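Local coordinates for uncharacterized protein (Bacteroides ovatus, PDB 4FS7) that is of unknown function but, as an extracellular leucine-rich repeat protein of the BspA type, probably binds other proteins, at residues Ser228-Lys233 with Tyr250-Leu255; Leu271-Ser276 with Thr292-Ser297. One frame throughout, in Å; residues are numbered along the deposited sequence.

Contact 1 of 2, residues Ser228-Lys233 with Tyr250-Leu255; sequences SKTGVK and YGCTDL
The ring of Y250 has the hydroxyl of S228 at its edge, near the ring plane, and the ring of Y273 from the following coil packs against it. These are equivalent loops of adjacent coils in a BspA-type leucine-rich repeat solenoid. Y250 O is gripped twice, by S228 OG at 2.8 Å and by K229 N at 3.0 Å, the two donors arriving from opposite faces of the carbonyl plane. A small serine suits this place because its hydroxyl, anti to the backbone N (chi1 173°), reaches that carbonyl from one side of its plane. K229 starts out away from the other loop, but a bend at chi2 (-76°) folds its chain back over G251, whose lack of a side chain leaves room for the lysine methylenes; NZ then meets a lone pair of G251 O in the carbonyl plane at 2.8 Å. C252, small and largely apolar, turns SG to T230 N, a long N-H...S bond of 3.6 Å. Past C252 the chains separate briefly, where one water joins T230 O and V232 O to D254 N and another T230 O to T253 N, then close up again at K233 and L255. V232 and L255 lie side by side, both buried and pointing the same way, with V232 CG2 4.1 Å from L255 CD1. A third water bridges K233 NZ, also salt-bridged to E256, and D254 O, which it reaches at 2.7 Å.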
loop_
_atom_site.group_PDB
_atom_site.type_symbol
_atom_site.label_atom_id
_atom_site.label_comp_id
_atom_site.label_asym_id
_atom_site.label_seq_id
_atom_site.Cartn_x
_atom_site.Cartn_y
_atom_site.Cartn_z
ATOM N N SER A 228 -5.349 -0.350 1.255
ATOM C CA SER A 228 -5.978 -1.231 2.238
ATOM C C SER A 228 -5.613 -0.827 3.640
ATOM O O SER A 228 -4.466 -0.451 3.935
ATOM C CB SER A 228 -5.530 -2.651 1.962
ATOM O OG SER A 228 -5.958 -3.535 2.968
ATOM N N LYS A 229 -6.565 -0.919 4.554
ATOM C CA LYS A 229 -6.332 -0.584 5.959
ATOM C C LYS A 229 -5.725 0.802 6.102
ATOM O O LYS A 229 -4.738 1.002 6.822
ATOM C CB LYS A 229 -5.460 -1.634 6.634
ATOM C CG LYS A 229 -6.193 -2.930 6.855
ATOM C CD LYS A 229 -7.183 -2.848 8.023
ATOM C CE LYS A 229 -7.837 -4.154 8.138
ATOM N NZ LYS A 229 -9.148 -4.086 8.760
ATOM N N THR A 230 -6.277 1.752 5.359
ATOM C CA THR A 230 -5.959 3.147 5.524
ATOM C C THR A 230 -7.062 3.879 6.273
ATOM O O THR A 230 -8.090 3.288 6.621
ATOM C CB THR A 230 -5.632 3.817 4.183
ATOM O OG1 THR A 230 -6.798 3.795 3.344
ATOM C CG2 THR A 230 -4.385 3.192 3.510
ATOM N N GLY A 231 -6.849 5.171 6.523
ATOM C CA GLY A 231 -7.752 5.966 7.333
ATOM C C GLY A 231 -8.727 6.796 6.511
ATOM O O GLY A 231 -9.387 7.680 7.073
ATOM N N VAL A 232 -8.835 6.549 5.205
ATOM C CA VAL A 232 -9.658 7.398 4.359
ATOM C C VAL A 232 -11.129 7.348 4.771
ATOM O O VAL A 232 -11.657 6.303 5.163
ATOM C CB VAL A 232 -9.499 6.993 2.865
ATOM C CG1 VAL A 232 -8.029 7.304 2.430
ATOM C CG2 VAL A 232 -9.859 5.513 2.633
ATOM N N LYS A 233 -11.799 8.498 4.675
ATOM C CA LYS A 233 -13.202 8.627 5.131
ATOM C C LYS A 233 -14.212 8.677 4.002
ATOM O O LYS A 233 -15.254 8.036 4.081
ATOM C CB LYS A 233 -13.348 9.896 5.984
ATOM C CG LYS A 233 -14.761 10.100 6.578
ATOM C CD LYS A 233 -14.877 11.508 7.247
ATOM C CE LYS A 233 -15.958 11.573 8.326
ATOM N NZ LYS A 233 -15.578 10.785 9.565
ATOM N N TYR A 250 -9.340 -2.775 0.869
ATOM C CA TYR A 250 -9.677 -3.880 1.760
ATOM C C TYR A 250 -9.593 -3.497 3.212
ATOM O O TYR A 250 -8.572 -3.009 3.685
ATOM C CB TYR A 250 -8.714 -5.056 1.500
ATOM C CG TYR A 250 -9.067 -6.280 2.281
ATOM C CD1 TYR A 250 -8.677 -6.409 3.603
ATOM C CD2 TYR A 250 -9.843 -7.278 1.742
ATOM C CE1 TYR A 250 -9.080 -7.487 4.382
ATOM C CE2 TYR A 250 -10.214 -8.383 2.509
ATOM C CZ TYR A 250 -9.851 -8.466 3.816
ATOM O OH TYR A 250 -10.309 -9.575 4.531
ATOM N N GLY A 251 -10.667 -3.738 3.972
ATOM C CA GLY A 251 -10.633 -3.608 5.387
ATOM C C GLY A 251 -10.536 -2.213 5.961
ATOM O O GLY A 251 -10.213 -2.059 7.134
ATOM N N CYS A 252 -10.746 -1.180 5.137
ATOM C CA CYS A 252 -10.707 0.201 5.640
ATOM C C CYS A 252 -11.860 0.385 6.610
ATOM O O CYS A 252 -12.981 0.237 6.229
ATOM C CB CYS A 252 -10.805 1.217 4.522
ATOM S SG CYS A 252 -9.325 1.310 3.503
ATOM N N THR A 253 -11.595 0.693 7.854
ATOM C CA THR A 253 -12.650 0.745 8.868
ATOM C C THR A 253 -13.265 2.133 9.085
ATOM O O THR A 253 -14.335 2.248 9.690
ATOM C CB THR A 253 -12.114 0.220 10.229
ATOM O OG1 THR A 253 -11.061 1.051 10.685
ATOM C CG2 THR A 253 -11.641 -1.208 10.107
ATOM N N ASP A 254 -12.609 3.172 8.580
ATOM C CA ASP A 254 -13.063 4.538 8.733
ATOM C C ASP A 254 -13.759 5.070 7.495
ATOM O O ASP A 254 -14.299 6.177 7.478
ATOM C CB ASP A 254 -11.888 5.463 9.097
ATOM C CG ASP A 254 -11.281 5.127 10.420
ATOM O OD1 ASP A 254 -12.053 4.697 11.274
ATOM O OD2 ASP A 254 -10.038 5.252 10.579
ATOM N N LEU A 255 -13.816 4.271 6.442
ATOM C CA LEU A 255 -14.350 4.669 5.157
ATOM C C LEU A 255 -15.860 4.647 5.247
ATOM O O LEU A 255 -16.459 3.575 5.462
ATOM C CB LEU A 255 -13.856 3.730 4.063
ATOM C CG LEU A 255 -14.299 3.990 2.643
ATOM C CD1 LEU A 255 -13.881 5.375 2.143
ATOM C CD2 LEU A 255 -13.718 2.899 1.730
HETATM O O HOH W 1 -10.775 3.897 6.395
HETATM O O HOH W 2 -8.675 1.130 8.259
HETATM O O HOH W 3 -14.576 7.946 9.501
#

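Contact 2 of 2, residues Leu271-Ser276 with Thr292-Ser297; sequences LFYNCS and TFYGCS
Two successive coils of the leucine-rich repeat solenoid meet here through matching type II beta turns, F272 to C275 and F293 to C296, laid one on the other. Y273 and Y294 form an offset stack, centroids 4.6 Å apart and planes at 12°. The slide brings Y294 CB over the face of Y273, 3.7 Å from its centroid, while Y273 OH lies over the rim of the Y294 ring; CG is anti to the backbone N in both (chi1 -161° and -165°), which sends the two rings the same way, side by side. Their partly exposed sites suit a residue with both a flat face and a polar end, and Y294 OH bonds to E317. Buried F272 and F293 also run side by side, nearly parallel but slid apart, F272 CD2 touching F293 CE1 at 3.5 Å. Between these rows the backbone is pinned by F272 N to T292 O and by a nearly straight bond from N274 N to Y294 O, both 2.8 Å. G295 takes the positive phi of its turn and, having no side chain, lets N274 OD1 come close; a water joins N274 OD1 to G295 O. The chemistry thus divides by depth: phenylalanines and cysteines are buried, stacked tyrosines and the water-bridged N274-G295 and S276-S297 groups lie on the more exposed side, and backbone bonds help fix the coil spacing.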
loop_
_atom_site.group_PDB
_atom_site.type_symbol
_atom_site.label_atom_id
_atom_site.label_comp_id
_atom_site.label_asym_id
_atom_site.label_seq_id
_atom_site.Cartn_x
_atom_site.Cartn_y
_atom_site.Cartn_z
ATOM N N LEU A 271 -13.073 -4.928 -3.748
ATOM C CA LEU A 271 -12.539 -3.595 -3.537
ATOM C C LEU A 271 -12.772 -3.066 -2.144
ATOM O O LEU A 271 -11.885 -2.450 -1.563
ATOM C CB LEU A 271 -13.062 -2.558 -4.534
ATOM C CG LEU A 271 -11.890 -1.641 -5.056
ATOM C CD1 LEU A 271 -11.106 -2.472 -6.079
ATOM C CD2 LEU A 271 -12.466 -0.401 -5.725
ATOM N N PHE A 272 -13.986 -3.267 -1.612
ATOM C CA PHE A 272 -14.392 -2.766 -0.313
ATOM C C PHE A 272 -14.707 -3.883 0.649
ATOM O O PHE A 272 -15.468 -3.719 1.611
ATOM C CB PHE A 272 -15.569 -1.800 -0.438
ATOM C CG PHE A 272 -15.284 -0.659 -1.371
ATOM C CD1 PHE A 272 -14.405 0.355 -1.006
ATOM C CD2 PHE A 272 -15.829 -0.607 -2.617
ATOM C CE1 PHE A 272 -14.127 1.374 -1.871
ATOM C CE2 PHE A 272 -15.532 0.445 -3.514
ATOM C CZ PHE A 272 -14.637 1.410 -3.115
ATOM N N TYR A 273 -14.058 -5.031 0.444
ATOM C CA TYR A 273 -14.263 -6.177 1.317
ATOM C C TYR A 273 -13.940 -5.795 2.760
ATOM O O TYR A 273 -12.871 -5.233 3.037
ATOM C CB TYR A 273 -13.344 -7.290 0.831
ATOM C CG TYR A 273 -13.652 -8.722 1.252
ATOM C CD1 TYR A 273 -13.604 -9.140 2.558
ATOM C CD2 TYR A 273 -13.937 -9.691 0.277
ATOM C CE1 TYR A 273 -13.897 -10.461 2.898
ATOM C CE2 TYR A 273 -14.195 -11.003 0.635
ATOM C CZ TYR A 273 -14.169 -11.369 1.932
ATOM O OH TYR A 273 -14.427 -12.681 2.273
ATOM N N ASN A 274 -14.853 -6.094 3.681
ATOM C CA ASN A 274 -14.672 -5.820 5.087
ATOM C C ASN A 274 -14.543 -4.341 5.428
ATOM O O ASN A 274 -14.005 -3.985 6.475
ATOM C CB ASN A 274 -13.511 -6.644 5.691
ATOM C CG ASN A 274 -13.897 -8.069 6.037
ATOM O OD1 ASN A 274 -15.042 -8.361 6.269
ATOM N ND2 ASN A 274 -12.934 -8.955 6.058
ATOM N N CYS A 275 -15.119 -3.462 4.591
ATOM C CA CYS A 275 -15.226 -2.039 4.931
ATOM C C CYS A 275 -16.471 -1.870 5.808
ATOM O O CYS A 275 -17.517 -1.440 5.373
ATOM C CB CYS A 275 -15.280 -1.188 3.696
ATOM S SG CYS A 275 -13.655 -1.066 2.863
ATOM N N SER A 276 -16.295 -2.175 7.089
ATOM C CA SER A 276 -17.396 -2.306 8.034
ATOM C C SER A 276 -17.962 -0.995 8.560
ATOM O O SER A 276 -18.994 -1.015 9.226
ATOM C CB SER A 276 -16.939 -3.198 9.183
ATOM O OG SER A 276 -15.831 -2.603 9.833
ATOM N N THR A 292 -17.382 -7.217 -4.067
ATOM C CA THR A 292 -17.027 -5.801 -3.940
ATOM C C THR A 292 -17.337 -5.223 -2.590
ATOM O O THR A 292 -16.529 -4.451 -2.038
ATOM C CB THR A 292 -17.704 -4.963 -5.080
ATOM O OG1 THR A 292 -17.221 -5.411 -6.352
ATOM C CG2 THR A 292 -17.414 -3.481 -4.959
ATOM N N PHE A 293 -18.552 -5.491 -2.084
ATOM C CA PHE A 293 -18.995 -4.970 -0.817
ATOM C C PHE A 293 -19.180 -6.056 0.225
ATOM O O PHE A 293 -19.989 -5.937 1.158
ATOM C CB PHE A 293 -20.297 -4.148 -1.001
ATOM C CG PHE A 293 -20.175 -3.075 -2.023
ATOM C CD1 PHE A 293 -19.479 -1.903 -1.737
ATOM C CD2 PHE A 293 -20.714 -3.226 -3.283
ATOM C CE1 PHE A 293 -19.346 -0.910 -2.671
ATOM C CE2 PHE A 293 -20.615 -2.225 -4.263
ATOM C CZ PHE A 293 -19.898 -1.076 -3.943
ATOM N N TYR A 294 -18.401 -7.129 0.105
ATOM C CA TYR A 294 -18.529 -8.236 1.071
ATOM C C TYR A 294 -18.329 -7.737 2.488
ATOM O O TYR A 294 -17.317 -7.086 2.779
ATOM C CB TYR A 294 -17.453 -9.333 0.784
ATOM C CG TYR A 294 -17.769 -10.637 1.493
ATOM C CD1 TYR A 294 -17.556 -10.797 2.832
ATOM C CD2 TYR A 294 -18.362 -11.699 0.790
ATOM C CE1 TYR A 294 -17.988 -11.938 3.491
ATOM C CE2 TYR A 294 -18.743 -12.861 1.418
ATOM C CZ TYR A 294 -18.571 -12.980 2.783
ATOM O OH TYR A 294 -19.023 -14.082 3.482
ATOM N N GLY A 295 -19.225 -8.081 3.400
ATOM C CA GLY A 295 -19.011 -7.750 4.800
ATOM C C GLY A 295 -19.134 -6.299 5.121
ATOM O O GLY A 295 -18.676 -5.859 6.182
ATOM N N CYS A 296 -19.780 -5.518 4.273
ATOM C CA CYS A 296 -20.007 -4.088 4.553
ATOM C C CYS A 296 -21.285 -3.988 5.388
ATOM O O CYS A 296 -22.374 -3.632 4.955
ATOM C CB CYS A 296 -20.075 -3.311 3.237
ATOM S SG CYS A 296 -18.438 -3.162 2.464
ATOM N N SER A 297 -21.127 -4.330 6.660
ATOM C CA SER A 297 -22.223 -4.515 7.586
ATOM C C SER A 297 -22.912 -3.242 8.063
ATOM O O SER A 297 -23.967 -3.356 8.704
ATOM C CB SER A 297 -21.765 -5.374 8.780
ATOM O OG SER A 297 -20.590 -4.854 9.314
HETATM O O HOH W 4 -14.485 -4.958 -6.284
HETATM O O HOH W 5 -17.241 -7.284 7.996
HETATM O O HOH W 6 -20.744 -2.706 10.857
#

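Contacts 1 and 2 follow one another along the chain, the first closing before the second opens, and their centres lie 10 Å apart on the same side of the elongated solenoid. Both join loops leading into the parallel sheet of strands 234-237, 257-260, 280-283 and 301-304, so the four loops belong to four consecutive coils. The two contacts meet directly where 250-255 faces 271-276: C252 O packs against C275 SG, G251 N probably bonds to Y273 O, and the side chains of L255 and F272 touch. The tyrosine row therefore runs on from Y250 through Y273 to Y294, and repetition of this pairing extends the rod coil by coil.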